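Local structure of SusD homolog (Bacteroides thetaiotaomicron VPI-5482, 3IHV) at residues D275-I280 / N385-V390; G281-V286 / A299-V304. The protein probably binds glycans at the outer membrane surface of a gut bacterium, as a SusD-like sugar-binding protein. One frame throughout, in Å; residues are numbered along the deposited sequence.

Contact 1 of 2, residues D275-I280 / N385-V390; sequences DPVGRI and NDKSNV. With NA (sodium ion), chain F; EDO (1,2-ethanediol), chain L.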
# COMPACT_ATOMS: atom_id res chain seq x y z
N ASP A 275 -20.00 -3.31 -7.25
CA ASP A 275 -19.15 -2.99 -8.41
C ASP A 275 -17.69 -2.92 -7.93
O ASP A 275 -17.39 -2.32 -6.90
CB ASP A 275 -19.57 -1.65 -9.01
CG ASP A 275 -21.00 -1.67 -9.52
OD1 ASP A 275 -21.40 -2.65 -10.18
OD2 ASP A 275 -21.73 -0.70 -9.24
N PRO A 276 -16.75 -3.57 -8.64
CA PRO A 276 -15.35 -3.50 -8.24
C PRO A 276 -14.65 -2.22 -8.69
O PRO A 276 -13.75 -2.23 -9.57
CB PRO A 276 -14.75 -4.75 -8.91
CG PRO A 276 -15.51 -4.86 -10.10
CD PRO A 276 -16.92 -4.49 -9.77
N VAL A 277 -15.07 -1.13 -8.07
CA VAL A 277 -14.50 0.20 -8.31
C VAL A 277 -13.94 0.65 -6.95
O VAL A 277 -14.39 0.17 -5.90
CB VAL A 277 -15.52 1.18 -8.84
CG1 VAL A 277 -15.96 0.74 -10.24
CG2 VAL A 277 -16.74 1.34 -7.90
N GLY A 278 -12.98 1.56 -6.98
CA GLY A 278 -12.40 2.07 -5.77
C GLY A 278 -12.39 3.58 -5.74
O GLY A 278 -12.97 4.25 -6.59
N ARG A 279 -11.71 4.10 -4.74
CA ARG A 279 -11.62 5.54 -4.54
C ARG A 279 -10.27 6.13 -4.95
O ARG A 279 -9.96 7.27 -4.64
CB ARG A 279 -11.89 5.85 -3.07
CG ARG A 279 -13.27 5.38 -2.59
CD ARG A 279 -13.52 5.88 -1.22
NE ARG A 279 -14.66 5.24 -0.57
CZ ARG A 279 -15.86 5.79 -0.38
NH1 ARG A 279 -16.11 7.02 -0.80
NH2 ARG A 279 -16.81 5.11 0.24
N ILE A 280 -9.47 5.35 -5.68
CA ILE A 280 -8.11 5.77 -6.05
C ILE A 280 -8.22 6.86 -7.12
O ILE A 280 -9.03 6.75 -8.07
CB ILE A 280 -7.24 4.60 -6.54
CG1 ILE A 280 -7.35 3.33 -5.65
CG2 ILE A 280 -5.79 5.08 -6.70
CD1 ILE A 280 -7.12 3.50 -4.13
N ASN A 385 -18.55 10.94 -8.51
CA ASN A 385 -17.75 11.86 -7.70
C ASN A 385 -16.89 11.19 -6.63
O ASN A 385 -16.10 11.85 -5.95
CB ASN A 385 -18.67 12.89 -7.04
CG ASN A 385 -19.35 13.82 -8.06
OD1 ASN A 385 -18.91 13.97 -9.20
ND2 ASN A 385 -20.45 14.46 -7.64
N ASP A 386 -17.08 9.89 -6.46
CA ASP A 386 -16.42 9.14 -5.40
C ASP A 386 -15.59 7.94 -5.82
O ASP A 386 -14.65 7.58 -5.11
CB ASP A 386 -17.48 8.63 -4.43
CG ASP A 386 -18.25 9.75 -3.79
OD1 ASP A 386 -17.63 10.55 -3.06
OD2 ASP A 386 -19.45 9.86 -4.05
N LYS A 387 -15.94 7.32 -6.94
CA LYS A 387 -15.30 6.07 -7.34
C LYS A 387 -14.67 6.17 -8.71
O LYS A 387 -15.04 7.04 -9.51
CB LYS A 387 -16.31 4.92 -7.35
CG LYS A 387 -17.15 4.66 -6.08
CD LYS A 387 -16.31 4.47 -4.86
CE LYS A 387 -17.05 3.68 -3.76
NZ LYS A 387 -18.50 4.00 -3.65
N SER A 388 -13.79 5.22 -9.01
CA SER A 388 -13.07 5.23 -10.27
C SER A 388 -12.64 3.82 -10.65
O SER A 388 -12.77 2.90 -9.87
CB SER A 388 -11.80 6.08 -10.15
OG SER A 388 -10.80 5.40 -9.39
N ASN A 389 -12.08 3.71 -11.86
CA ASN A 389 -11.42 2.49 -12.32
C ASN A 389 -9.89 2.57 -12.16
O ASN A 389 -9.17 1.77 -12.74
CB ASN A 389 -11.80 2.24 -13.78
CG ASN A 389 -13.23 1.93 -13.92
OD1 ASN A 389 -13.80 1.25 -13.06
ND2 ASN A 389 -13.85 2.42 -14.98
N VAL A 390 -9.37 3.49 -11.36
CA VAL A 390 -7.94 3.61 -11.13
C VAL A 390 -7.43 2.46 -10.24
O VAL A 390 -8.04 2.13 -9.22
CB VAL A 390 -7.54 4.98 -10.53
CG1 VAL A 390 -6.03 5.05 -10.22
CG2 VAL A 390 -7.97 6.12 -11.48
NA NA F . -8.64 -0.29 -13.62
C1 EDO L . -11.23 6.78 -14.46
O1 EDO L . -11.15 5.69 -13.55
C2 EDO L . -12.31 7.75 -14.03
O2 EDO L . -13.26 7.07 -13.20
O HOH W 1 -6.76 1.71 -14.29
O HOH W 2 -9.39 0.25 -15.76
O HOH W 3 -7.74 -2.39 -14.31
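Asp-386 meets Arg-279 through its backbone carbonyl, whose O lies 3.6 Å from Arg-279 CG; the carboxylate and guanidinium stay beyond salt-bridge range, and Arg-279 NE pairs instead with Asp-34. Lys-387 follows, its chain bent at chi2 (-55°), which helps bring CE over one face of that guanidinium, while its CB packs 3.6 Å from Val-277 CG2. Ser-388 then pairs with Gly-278 as a single antiparallel, hydrogen-bonded bridge: Ser-388 N gives to Gly-278 O at 2.7 Å, and Gly-278 N returns a longer bond, 3.2 Å, to Ser-388 O. Ser-388 OG donates to Ile-280 O at 2.6 Å and accepts from Val-390 N at 3.1 Å, closing an ST turn. Without the hydroxyl, as with an alanine here, Ile-280 O and Val-390 N would probably lose their shared partner and the turn would be less firmly set. Asn-389 sends its carbonyl O to the sodium ion at 2.3 Å, alongside Phe-265, Asn-391 and three waters. Val-390 CG1 closes on Ile-280 CG2 at 3.5 Å. With its hydroxyl used in both directions, Ser-388 ties two loops together beside the sodium site, and its turn probably helps orient the peptide that presents the Asn-389 carbonyl to the metal.

Contact 2 of 2, residues G281-V286 / A299-V304; sequences GKWNGV and AANVKV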
# COMPACT_ATOMS: atom_id res chain seq x y z
N GLY A 281 -7.48 7.95 -6.95
CA GLY A 281 -7.62 9.12 -7.81
C GLY A 281 -8.84 9.99 -7.46
O GLY A 281 -9.06 11.04 -8.07
N LYS A 282 -9.62 9.57 -6.46
CA LYS A 282 -10.79 10.33 -6.03
C LYS A 282 -10.49 10.93 -4.67
O LYS A 282 -10.17 12.11 -4.57
CB LYS A 282 -12.04 9.41 -6.01
CG LYS A 282 -12.27 8.67 -7.36
CD LYS A 282 -12.39 9.59 -8.54
CE LYS A 282 -13.71 10.32 -8.59
NZ LYS A 282 -14.11 11.15 -9.84
N TRP A 283 -10.49 10.10 -3.63
CA TRP A 283 -10.23 10.57 -2.29
C TRP A 283 -8.77 11.02 -2.14
O TRP A 283 -8.46 11.94 -1.37
CB TRP A 283 -10.55 9.46 -1.30
CG TRP A 283 -11.06 9.92 0.03
CD1 TRP A 283 -12.37 10.08 0.37
CD2 TRP A 283 -10.30 10.24 1.20
NE1 TRP A 283 -12.48 10.47 1.68
CE2 TRP A 283 -11.22 10.57 2.22
CE3 TRP A 283 -8.94 10.27 1.50
CZ2 TRP A 283 -10.81 10.95 3.50
CZ3 TRP A 283 -8.55 10.64 2.76
CH2 TRP A 283 -9.49 10.96 3.75
N ASN A 284 -7.88 10.39 -2.89
CA ASN A 284 -6.47 10.76 -2.86
C ASN A 284 -6.03 11.32 -4.22
O ASN A 284 -4.87 11.24 -4.60
CB ASN A 284 -5.60 9.59 -2.46
CG ASN A 284 -5.57 8.50 -3.51
OD1 ASN A 284 -6.46 8.45 -4.40
ND2 ASN A 284 -4.58 7.62 -3.43
N GLY A 285 -6.98 11.88 -4.95
CA GLY A 285 -6.67 12.44 -6.25
C GLY A 285 -6.18 13.87 -6.20
O GLY A 285 -5.85 14.41 -5.14
N VAL A 286 -6.19 14.48 -7.39
CA VAL A 286 -5.93 15.90 -7.53
C VAL A 286 -7.29 16.54 -7.37
O VAL A 286 -8.27 16.03 -7.92
CB VAL A 286 -5.32 16.22 -8.91
CG1 VAL A 286 -5.28 17.73 -9.13
CG2 VAL A 286 -3.91 15.62 -8.98
N ALA A 299 -12.51 14.50 -4.50
CA ALA A 299 -12.48 15.17 -3.18
C ALA A 299 -11.06 15.56 -2.79
O ALA A 299 -10.83 16.63 -2.19
CB ALA A 299 -13.15 14.27 -2.09
N ALA A 300 -10.11 14.68 -3.09
CA ALA A 300 -8.68 15.00 -2.88
C ALA A 300 -8.36 15.42 -1.46
O ALA A 300 -7.86 16.50 -1.22
CB ALA A 300 -8.22 16.10 -3.89
N ASN A 301 -8.73 14.56 -0.53
CA ASN A 301 -8.56 14.80 0.89
C ASN A 301 -7.19 14.41 1.45
O ASN A 301 -6.91 14.65 2.65
CB ASN A 301 -9.68 14.08 1.67
CG ASN A 301 -11.02 14.67 1.39
OD1 ASN A 301 -11.15 15.88 1.30
ND2 ASN A 301 -12.05 13.83 1.32
N VAL A 302 -6.33 13.80 0.63
CA VAL A 302 -4.98 13.47 1.06
C VAL A 302 -4.12 14.68 0.71
O VAL A 302 -3.99 15.05 -0.47
CB VAL A 302 -4.41 12.21 0.36
CG1 VAL A 302 -2.91 12.06 0.73
CG2 VAL A 302 -5.27 10.95 0.76
N LYS A 303 -3.56 15.31 1.73
CA LYS A 303 -2.78 16.50 1.56
C LYS A 303 -1.32 16.21 1.87
O LYS A 303 -1.02 15.35 2.70
CB LYS A 303 -3.32 17.62 2.46
CG LYS A 303 -4.75 17.99 2.21
CD LYS A 303 -5.00 18.30 0.72
CE LYS A 303 -6.33 18.99 0.49
NZ LYS A 303 -6.51 19.21 -1.01
N VAL A 304 -0.44 16.90 1.18
CA VAL A 304 1.00 16.68 1.33
C VAL A 304 1.59 17.58 2.39
O VAL A 304 1.36 18.81 2.39
CB VAL A 304 1.76 16.91 -0.01
CG1 VAL A 304 3.28 16.68 0.18
CG2 VAL A 304 1.17 16.04 -1.12
O HOH W 4 -5.78 13.93 -2.35
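Trp-283 lays its indole against Asn-301, whose CB sits 3.6 Å from the centroid of the six-membered ring and only 3° off its normal, a CH-pi contact square over the face. The amide stands steeply on the ring, the two planes 78° apart, with Asn-301 ND2 over the same face but nearer the rim, close to NE1; as both nitrogens are donors, they do not bond. Val-302 CG2 comes to the ring edge, 3.8 Å from Trp-283 CE3, and also rests on Asn-284 CB. Beneath the side chains the backbones are joined: Ala-300 N donates to Lys-282 O at 3.0 Å, and Asn-301 N to Trp-283 O at 2.8 Å.

A type I turn from Lys-282 to Gly-285 presents both carbonyls. Asn-284 braces it, its OD1 taking a bond from Gly-281 N at 2.8 Å; chi1 of 69° sets CG between its own backbone N and carbonyl carbon, folding the amide back toward Gly-281. Water 4 lies between Gly-285 O and Val-302 O, 2.8 Å from each. Farther out, Ile-43 and Leu-44 of helix 40-44 pack on the indole, and Lys-282 NZ reaches Ser-297 O and Asn-384 O. Within this buried region, backbone N-H groups take up the turn carbonyls of Lys-282 and Trp-283, and the Lys-303 ammonium that of Ala-300, while the aromatic face receives the aliphatic part of Asn-301.

How the contacts relate
The two contacts run on from each other: segment 275-280 continues directly into 281-286, then come 299-304 and, much later, 385-390, so contact 2 lies within the span that contact 1 closes. Their centres are 13 Å apart, on the same side of the chain's centre and within the SusD family region. Lys-282 joins them, its CB 3.3 Å from Asp-386 O, and helix 40-44 packs against both, touching Ile-280 in one and Trp-283 in the other. Contact 1 lies beside a sodium site just ahead of strand 392-396, contact 2 at the start of strand 302-304, which pairs with 52-54. The loop between strands 259-263 and 302-304 thus runs from the partly buried neighbourhood of the sodium ion into a buried region.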